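Local coordinates for protein endo-b-1,4-glucanase (Nasutitermes takasagoensis, PDB 1KS8) that probably hydrolyses internal beta-1,4-glucosidic linkages in cellulose and related beta-glucans as a family 9 glycoside hydrolase, at residues A[232-245]-A[260-273]. Numbering follows the deposited sequence.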
ATOM      1  N   LEU A 232       1.963  21.565  11.073  1.00 16.58           N
ATOM      2  CA  LEU A 232       0.831  22.048  10.291  1.00 16.80           C
ATOM      3  C   LEU A 232       1.258  23.248   9.454  1.00 17.17           C
ATOM      4  O   LEU A 232       0.933  23.341   8.270  1.00 16.62           O
ATOM      5  CB  LEU A 232      -0.327  22.449  11.206  1.00 18.63           C
ATOM      6  CG  LEU A 232      -1.545  23.035  10.486  1.00 20.98           C
ATOM      7  CD1 LEU A 232      -2.091  22.027   9.483  1.00 21.20           C
ATOM      8  CD2 LEU A 232      -2.608  23.408  11.505  1.00 21.24           C
ATOM      9  N   ASN A 233       1.992  24.166  10.077  1.00 17.84           N
ATOM     10  CA  ASN A 233       2.468  25.357   9.385  1.00 17.71           C
ATOM     11  C   ASN A 233       3.352  24.963   8.213  1.00 16.52           C
ATOM     12  O   ASN A 233       3.228  25.513   7.120  1.00 16.48           O
ATOM     13  CB  ASN A 233       3.242  26.255  10.352  1.00 20.17           C
ATOM     14  CG  ASN A 233       2.348  26.889  11.401  1.00 23.24           C
ATOM     15  OD1 ASN A 233       2.827  27.394  12.416  1.00 25.76           O
ATOM     16  ND2 ASN A 233       1.040  26.876  11.155  1.00 24.66           N
ATOM     17  N   THR A 234       4.246  24.007   8.440  1.00 14.83           N
ATOM     18  CA  THR A 234       5.131  23.538   7.385  1.00 14.62           C
ATOM     19  C   THR A 234       4.308  22.891   6.271  1.00 13.51           C
ATOM     20  O   THR A 234       4.509  23.179   5.094  1.00 13.89           O
ATOM     21  CB  THR A 234       6.153  22.516   7.931  1.00 15.26           C
ATOM     22  OG1 THR A 234       7.031  23.168   8.858  1.00 17.45           O
ATOM     23  CG2 THR A 234       6.971  21.922   6.799  1.00 16.69           C
ATOM     24  N   ALA A 235       3.370  22.027   6.646  1.00 12.83           N
ATOM     25  CA  ALA A 235       2.528  21.357   5.660  1.00 13.20           C
ATOM     26  C   ALA A 235       1.807  22.355   4.759  1.00 13.30           C
ATOM     27  O   ALA A 235       1.850  22.243   3.533  1.00 13.13           O
ATOM     28  CB  ALA A 235       1.513  20.463   6.362  1.00 12.69           C
ATOM     29  N   GLU A 236       1.152  23.339   5.368  1.00 13.77           N
ATOM     30  CA  GLU A 236       0.412  24.336   4.605  1.00 14.71           C
ATOM     31  C   GLU A 236       1.308  25.287   3.822  1.00 15.91           C
ATOM     32  O   GLU A 236       0.959  25.703   2.720  1.00 16.11           O
ATOM     33  CB  GLU A 236      -0.523  25.120   5.528  1.00 14.69           C
ATOM     34  CG  GLU A 236      -1.604  24.250   6.154  1.00 17.05           C
ATOM     35  CD  GLU A 236      -2.750  25.053   6.732  1.00 18.59           C
ATOM     36  OE1 GLU A 236      -2.557  25.713   7.774  1.00 19.17           O
ATOM     37  OE2 GLU A 236      -3.844  25.026   6.134  1.00 19.06           O
ATOM     38  N   SER A 237       2.463  25.628   4.385  1.00 15.33           N
ATOM     39  CA  SER A 237       3.394  26.515   3.699  1.00 16.97           C
ATOM     40  C   SER A 237       3.917  25.836   2.436  1.00 16.20           C
ATOM     41  O   SER A 237       3.955  26.442   1.367  1.00 15.55           O
ATOM     42  CB  SER A 237       4.566  26.877   4.617  1.00 17.53           C
ATOM     43  OG  SER A 237       4.136  27.684   5.700  1.00 22.84           O
ATOM     44  N   LEU A 238       4.314  24.572   2.560  1.00 14.93           N
ATOM     45  CA  LEU A 238       4.828  23.831   1.416  1.00 15.61           C
ATOM     46  C   LEU A 238       3.715  23.556   0.408  1.00 14.43           C
ATOM     47  O   LEU A 238       3.948  23.563  -0.798  1.00 14.43           O
ATOM     48  CB  LEU A 238       5.467  22.512   1.875  1.00 16.49           C
ATOM     49  CG  LEU A 238       6.860  22.586   2.519  1.00 18.46           C
ATOM     50  CD1 LEU A 238       7.842  23.182   1.527  1.00 19.72           C
ATOM     51  CD2 LEU A 238       6.833  23.426   3.777  1.00 21.80           C
ATOM     52  N   TYR A 239       2.503  23.322   0.905  1.00 14.26           N
ATOM     53  CA  TYR A 239       1.366  23.063   0.029  1.00 15.04           C
ATOM     54  C   TYR A 239       1.176  24.255  -0.909  1.00 15.82           C
ATOM     55  O   TYR A 239       0.959  24.085  -2.109  1.00 15.84           O
ATOM     56  CB  TYR A 239       0.096  22.833   0.859  1.00 15.27           C
ATOM     57  CG  TYR A 239      -1.144  22.514   0.043  1.00 15.67           C
ATOM     58  CD1 TYR A 239      -1.844  23.520  -0.627  1.00 15.44           C
ATOM     59  CD2 TYR A 239      -1.608  21.205  -0.070  1.00 15.69           C
ATOM     60  CE1 TYR A 239      -2.976  23.227  -1.388  1.00 17.13           C
ATOM     61  CE2 TYR A 239      -2.738  20.902  -0.829  1.00 15.45           C
ATOM     62  CZ  TYR A 239      -3.415  21.916  -1.485  1.00 16.87           C
ATOM     63  OH  TYR A 239      -4.530  21.619  -2.241  1.00 17.32           O
ATOM     64  N   ASP A 240       1.263  25.460  -0.352  1.00 17.86           N
ATOM     65  CA  ASP A 240       1.107  26.677  -1.140  1.00 18.72           C
ATOM     66  C   ASP A 240       2.327  26.923  -2.021  1.00 19.40           C
ATOM     67  O   ASP A 240       2.192  27.259  -3.196  1.00 20.06           O
ATOM     68  CB  ASP A 240       0.890  27.891  -0.230  1.00 20.64           C
ATOM     69  CG  ASP A 240      -0.400  27.808   0.560  1.00 22.25           C
ATOM     70  OD1 ASP A 240      -1.360  27.175   0.072  1.00 23.73           O
ATOM     71  OD2 ASP A 240      -0.461  28.392   1.662  1.00 23.57           O
ATOM     72  N   GLU A 241       3.516  26.753  -1.450  1.00 20.17           N
ATOM     73  CA  GLU A 241       4.760  26.963  -2.186  1.00 21.09           C
ATOM     74  C   GLU A 241       4.818  26.087  -3.432  1.00 21.35           C
ATOM     75  O   GLU A 241       5.149  26.553  -4.524  1.00 22.19           O
ATOM     76  CB  GLU A 241       5.966  26.640  -1.298  1.00 22.46           C
ATOM     77  CG  GLU A 241       7.309  27.000  -1.922  1.00 25.11           C
ATOM     78  CD  GLU A 241       8.492  26.410  -1.173  1.00 27.09           C
ATOM     79  OE1 GLU A 241       8.481  26.425   0.076  1.00 28.60           O
ATOM     80  OE2 GLU A 241       9.440  25.942  -1.837  1.00 29.25           O
ATOM     81  N   PHE A 242       4.491  24.812  -3.256  1.00 20.98           N
ATOM     82  CA  PHE A 242       4.516  23.841  -4.343  1.00 20.86           C
ATOM     83  C   PHE A 242       3.267  23.903  -5.222  1.00 20.83           C
ATOM     84  O   PHE A 242       3.214  23.277  -6.281  1.00 22.11           O
ATOM     85  CB  PHE A 242       4.676  22.433  -3.761  1.00 20.95           C
ATOM     86  CG  PHE A 242       5.930  22.243  -2.946  1.00 21.62           C
ATOM     87  CD1 PHE A 242       5.997  21.241  -1.981  1.00 21.77           C
ATOM     88  CD2 PHE A 242       7.050  23.043  -3.155  1.00 22.68           C
ATOM     89  CE1 PHE A 242       7.160  21.038  -1.238  1.00 21.48           C
ATOM     90  CE2 PHE A 242       8.218  22.848  -2.417  1.00 22.91           C
ATOM     91  CZ  PHE A 242       8.273  21.844  -1.458  1.00 22.39           C
ATOM     92  N   GLY A 243       2.262  24.655  -4.780  1.00 20.30           N
ATOM     93  CA  GLY A 243       1.031  24.782  -5.542  1.00 20.23           C
ATOM     94  C   GLY A 243       0.299  23.470  -5.767  1.00 20.52           C
ATOM     95  O   GLY A 243      -0.184  23.202  -6.867  1.00 19.49           O
ATOM     96  N   LEU A 244       0.206  22.652  -4.723  1.00 20.10           N
ATOM     97  CA  LEU A 244      -0.467  21.360  -4.824  1.00 19.91           C
ATOM     98  C   LEU A 244      -1.921  21.433  -5.279  1.00 20.34           C
ATOM     99  O   LEU A 244      -2.452  20.462  -5.814  1.00 19.78           O
ATOM    100  CB  LEU A 244      -0.395  20.619  -3.486  1.00 20.43           C
ATOM    101  CG  LEU A 244       0.793  19.675  -3.280  1.00 21.77           C
ATOM    102  CD1 LEU A 244       2.096  20.434  -3.426  1.00 22.57           C
ATOM    103  CD2 LEU A 244       0.694  19.034  -1.906  1.00 21.57           C
ATOM    104  N   GLN A 245      -2.570  22.573  -5.068  1.00 20.65           N
ATOM    105  CA  GLN A 245      -3.963  22.714  -5.476  1.00 22.70           C
ATOM    106  C   GLN A 245      -4.116  22.535  -6.985  1.00 22.65           C
ATOM    107  O   GLN A 245      -5.200  22.207  -7.470  1.00 22.53           O
ATOM    108  CB  GLN A 245      -4.508  24.087  -5.073  1.00 23.62           C
ATOM    109  CG  GLN A 245      -3.768  25.260  -5.696  1.00 26.70           C
ATOM    110  CD  GLN A 245      -2.683  25.814  -4.794  1.00 27.87           C
ATOM    111  OE1 GLN A 245      -1.856  25.072  -4.264  1.00 29.26           O
ATOM    112  NE2 GLN A 245      -2.681  27.130  -4.619  1.00 30.78           N
ATOM    113  N   VAL A 260      -3.439  14.131   0.433  1.00 10.77           N
ATOM    114  CA  VAL A 260      -2.972  15.299   1.173  1.00 11.06           C
ATOM    115  C   VAL A 260      -4.121  16.275   1.401  1.00 10.24           C
ATOM    116  O   VAL A 260      -4.318  16.781   2.505  1.00 10.29           O
ATOM    117  CB  VAL A 260      -1.851  16.034   0.402  1.00 10.54           C
ATOM    118  CG1 VAL A 260      -1.577  17.392   1.036  1.00 13.81           C
ATOM    119  CG2 VAL A 260      -0.585  15.193   0.404  1.00 12.83           C
ATOM    120  N   GLN A 261      -4.881  16.525   0.343  1.00 10.58           N
ATOM    121  CA  GLN A 261      -6.003  17.449   0.408  1.00 11.91           C
ATOM    122  C   GLN A 261      -7.132  17.017   1.340  1.00 10.94           C
ATOM    123  O   GLN A 261      -7.631  17.820   2.127  1.00 11.61           O
ATOM    124  CB  GLN A 261      -6.531  17.693  -1.004  1.00 13.11           C
ATOM    125  CG  GLN A 261      -5.560  18.510  -1.847  1.00 14.39           C
ATOM    126  CD  GLN A 261      -5.814  18.406  -3.336  1.00 16.14           C
ATOM    127  OE1 GLN A 261      -5.241  19.160  -4.126  1.00 20.57           O
ATOM    128  NE2 GLN A 261      -6.661  17.466  -3.733  1.00 14.25           N
ATOM    129  N   VAL A 262      -7.540  15.753   1.272  1.00 11.29           N
ATOM    130  CA  VAL A 262      -8.616  15.309   2.143  1.00 11.80           C
ATOM    131  C   VAL A 262      -8.122  15.228   3.588  1.00 12.21           C
ATOM    132  O   VAL A 262      -8.893  15.422   4.528  1.00 13.70           O
ATOM    133  CB  VAL A 262      -9.203  13.946   1.672  1.00 12.80           C
ATOM    134  CG1 VAL A 262      -8.274  12.802   2.037  1.00 13.93           C
ATOM    135  CG2 VAL A 262     -10.587  13.744   2.266  1.00 14.52           C
ATOM    136  N   LEU A 263      -6.827  14.973   3.762  1.00 12.08           N
ATOM    137  CA  LEU A 263      -6.238  14.894   5.097  1.00 12.64           C
ATOM    138  C   LEU A 263      -6.196  16.300   5.702  1.00 12.60           C
ATOM    139  O   LEU A 263      -6.641  16.512   6.830  1.00 14.22           O
ATOM    140  CB  LEU A 263      -4.813  14.332   5.020  1.00 14.68           C
ATOM    141  CG  LEU A 263      -4.269  13.478   6.174  1.00 19.41           C
ATOM    142  CD1 LEU A 263      -2.745  13.541   6.146  1.00 15.53           C
ATOM    143  CD2 LEU A 263      -4.785  13.958   7.517  1.00 19.07           C
ATOM    144  N   LEU A 264      -5.654  17.258   4.953  1.00 12.57           N
ATOM    145  CA  LEU A 264      -5.576  18.632   5.439  1.00 11.70           C
ATOM    146  C   LEU A 264      -6.962  19.231   5.659  1.00 12.57           C
ATOM    147  O   LEU A 264      -7.147  20.061   6.547  1.00 13.51           O
ATOM    148  CB  LEU A 264      -4.769  19.506   4.470  1.00 12.47           C
ATOM    149  CG  LEU A 264      -3.250  19.314   4.544  1.00 11.54           C
ATOM    150  CD1 LEU A 264      -2.572  20.135   3.466  1.00 13.30           C
ATOM    151  CD2 LEU A 264      -2.746  19.727   5.923  1.00 13.28           C
ATOM    152  N   ALA A 265      -7.937  18.810   4.859  1.00 12.82           N
ATOM    153  CA  ALA A 265      -9.294  19.316   5.019  1.00 12.79           C
ATOM    154  C   ALA A 265      -9.798  18.914   6.404  1.00 13.79           C
ATOM    155  O   ALA A 265     -10.441  19.701   7.096  1.00 14.69           O
ATOM    156  CB  ALA A 265     -10.207  18.741   3.940  1.00 11.90           C
ATOM    157  N   LYS A 266      -9.492  17.686   6.809  1.00 13.44           N
ATOM    158  CA  LYS A 266      -9.921  17.192   8.112  1.00 14.35           C
ATOM    159  C   LYS A 266      -9.161  17.848   9.260  1.00 15.76           C
ATOM    160  O   LYS A 266      -9.746  18.189  10.289  1.00 16.74           O
ATOM    161  CB  LYS A 266      -9.737  15.674   8.190  1.00 15.26           C
ATOM    162  CG  LYS A 266     -10.210  15.061   9.501  1.00 17.76           C
ATOM    163  CD  LYS A 266     -10.052  13.547   9.493  1.00 18.71           C
ATOM    164  CE  LYS A 266     -10.693  12.915  10.720  1.00 21.50           C
ATOM    165  NZ  LYS A 266     -10.101  13.420  11.987  1.00 25.52           N
ATOM    166  N   LEU A 267      -7.858  18.030   9.078  1.00 14.73           N
ATOM    167  CA  LEU A 267      -7.007  18.622  10.106  1.00 15.16           C
ATOM    168  C   LEU A 267      -7.179  20.123  10.318  1.00 15.55           C
ATOM    169  O   LEU A 267      -6.966  20.623  11.425  1.00 16.21           O
ATOM    170  CB  LEU A 267      -5.535  18.334   9.790  1.00 15.57           C
ATOM    171  CG  LEU A 267      -5.108  16.865   9.749  1.00 14.86           C
ATOM    172  CD1 LEU A 267      -3.650  16.776   9.328  1.00 16.16           C
ATOM    173  CD2 LEU A 267      -5.307  16.229  11.114  1.00 17.42           C
ATOM    174  N   THR A 268      -7.560  20.841   9.266  1.00 15.18           N
ATOM    175  CA  THR A 268      -7.724  22.290   9.354  1.00 14.40           C
ATOM    176  C   THR A 268      -9.168  22.766   9.235  1.00 14.86           C
ATOM    177  O   THR A 268      -9.493  23.878   9.654  1.00 15.86           O
ATOM    178  CB  THR A 268      -6.915  23.000   8.260  1.00 14.05           C
ATOM    179  OG1 THR A 268      -7.479  22.693   6.978  1.00 14.34           O
ATOM    180  CG2 THR A 268      -5.457  22.544   8.293  1.00 14.26           C
ATOM    181  N   ASN A 269     -10.023  21.930   8.652  1.00 15.32           N
ATOM    182  CA  ASN A 269     -11.434  22.260   8.453  1.00 15.35           C
ATOM    183  C   ASN A 269     -11.578  23.401   7.444  1.00 15.13           C
ATOM    184  O   ASN A 269     -12.656  23.980   7.305  1.00 16.72           O
ATOM    185  CB  ASN A 269     -12.088  22.669   9.780  1.00 16.58           C
ATOM    186  CG  ASN A 269     -13.607  22.587   9.737  1.00 18.84           C
ATOM    187  OD1 ASN A 269     -14.298  23.276  10.489  1.00 22.99           O
ATOM    188  ND2 ASN A 269     -14.131  21.729   8.871  1.00 17.87           N
ATOM    189  N   LYS A 270     -10.496  23.721   6.739  1.00 13.92           N
ATOM    190  CA  LYS A 270     -10.527  24.801   5.757  1.00 13.03           C
ATOM    191  C   LYS A 270     -11.299  24.417   4.499  1.00 13.96           C
ATOM    192  O   LYS A 270     -11.107  23.335   3.940  1.00 13.78           O
ATOM    193  CB  LYS A 270      -9.108  25.229   5.382  1.00 14.90           C
ATOM    194  CG  LYS A 270      -8.365  25.942   6.498  1.00 16.33           C
ATOM    195  CD  LYS A 270      -7.008  26.428   6.024  1.00 17.98           C
ATOM    196  CE  LYS A 270      -6.260  27.146   7.132  1.00 19.97           C
ATOM    197  NZ  LYS A 270      -4.960  27.680   6.642  1.00 20.93           N
ATOM    198  N   GLN A 271     -12.164  25.323   4.053  1.00 12.65           N
ATOM    199  CA  GLN A 271     -12.990  25.087   2.874  1.00 11.62           C
ATOM    200  C   GLN A 271     -12.207  24.881   1.579  1.00 11.33           C
ATOM    201  O   GLN A 271     -12.613  24.088   0.730  1.00 10.81           O
ATOM    202  CB  GLN A 271     -13.978  26.247   2.687  1.00 12.53           C
ATOM    203  CG  GLN A 271     -14.924  26.054   1.509  1.00 11.52           C
ATOM    204  CD  GLN A 271     -15.864  24.877   1.700  1.00 10.46           C
ATOM    205  OE1 GLN A 271     -16.097  24.096   0.775  1.00 13.11           O
ATOM    206  NE2 GLN A 271     -16.415  24.750   2.899  1.00 10.17           N
ATOM    207  N   ALA A 272     -11.089  25.586   1.425  1.00 11.23           N
ATOM    208  CA  ALA A 272     -10.279  25.478   0.212  1.00 12.31           C
ATOM    209  C   ALA A 272      -9.903  24.037  -0.131  1.00 11.74           C
ATOM    210  O   ALA A 272     -10.000  23.624  -1.286  1.00 12.41           O
ATOM    211  CB  ALA A 272      -9.019  26.328   0.347  1.00 12.82           C
ATOM    212  N   TYR A 273      -9.465  23.279   0.868  1.00 11.97           N
ATOM    213  CA  TYR A 273      -9.088  21.889   0.636  1.00 11.38           C
ATOM    214  C   TYR A 273     -10.314  21.071   0.241  1.00 11.65           C
ATOM    215  O   TYR A 273     -10.244  20.217  -0.642  1.00 11.05           O
ATOM    216  CB  TYR A 273      -8.457  21.288   1.893  1.00 11.80           C
ATOM    217  CG  TYR A 273      -7.198  21.990   2.354  1.00 11.72           C
ATOM    218  CD1 TYR A 273      -6.090  22.107   1.515  1.00 12.38           C
ATOM    219  CD2 TYR A 273      -7.114  22.529   3.638  1.00 11.60           C
ATOM    220  CE1 TYR A 273      -4.925  22.744   1.946  1.00 13.46           C
ATOM    221  CE2 TYR A 273      -5.957  23.165   4.076  1.00 12.32           C
ATOM    222  CZ  TYR A 273      -4.869  23.268   3.227  1.00 12.80           C
ATOM    223  OH  TYR A 273      -3.722  23.891   3.664  1.00 14.40           O
TER
HETATM  224  O   HOH W   1      -6.670  23.003  -2.147  1.00 23.77           O
HETATM  225  O   HOH W   2      -3.337  26.408   1.996  1.00 31.78           O
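The ring of Tyr239 is covered on both faces. Over the centre of one face stands the edge of Tyr273, with CE1 of Tyr273 3.8 Å from CZ of Tyr239. The ring planes are 87° apart, a T-shaped (edge-to-face) pair. On the opposite face, from its own segment, lies CB of Leu244, toward the rim. Val260 CG1 and Gln261 CG meet the edge of Tyr239 in its plane, and Leu264 CD1 approaches CD2 of the same ring at 3.8 Å. Its CG is anti to the backbone N (chi1 -178°), which carries the ring across to helix 257-268 and to Tyr273. Tyr239 OH has a water 2.6 Å away.

The Tyr273 ring has CB of Leu264 over the centre of one face and Glu236 OE2 at its edge. Two donors grip OE2. Tyr273 OH gives a 2.7 Å bond to the anti lone pair of Glu236 OE2. Lys270 NZ forms a salt bridge to the same OE2 at 2.9 Å, from the syn side and 31° out of the carboxylate plane. With an alanine at Glu236, the Lys270 ammonium would probably lose its carboxylate mate and the Tyr273 hydroxyl its acceptor. A second water links Tyr273 OH to Asp240. Farther along, Leu232 CD1 packs on Thr268 CG2 at 3.6 Å.

Thr268 forms an ST turn to Lys270 N, where the chain passes from helix 257-268 to helix 271-286. At the C-terminal end of helix 229-241, Gly243, with positive phi, is the C-prime residue of a Schellman motif. Leu244 lies about 4 Å, side chain to side chain, from Asp213, which binds calcium in another structure of this enzyme; no calcium is bound here. Tyr239 of helix 229-241 is one knob in a hole lined by Val260, Gln261 and Leu264 of helix 257-268 and Tyr273 of helix 271-286, within the (alpha/alpha)6 barrel of family 9.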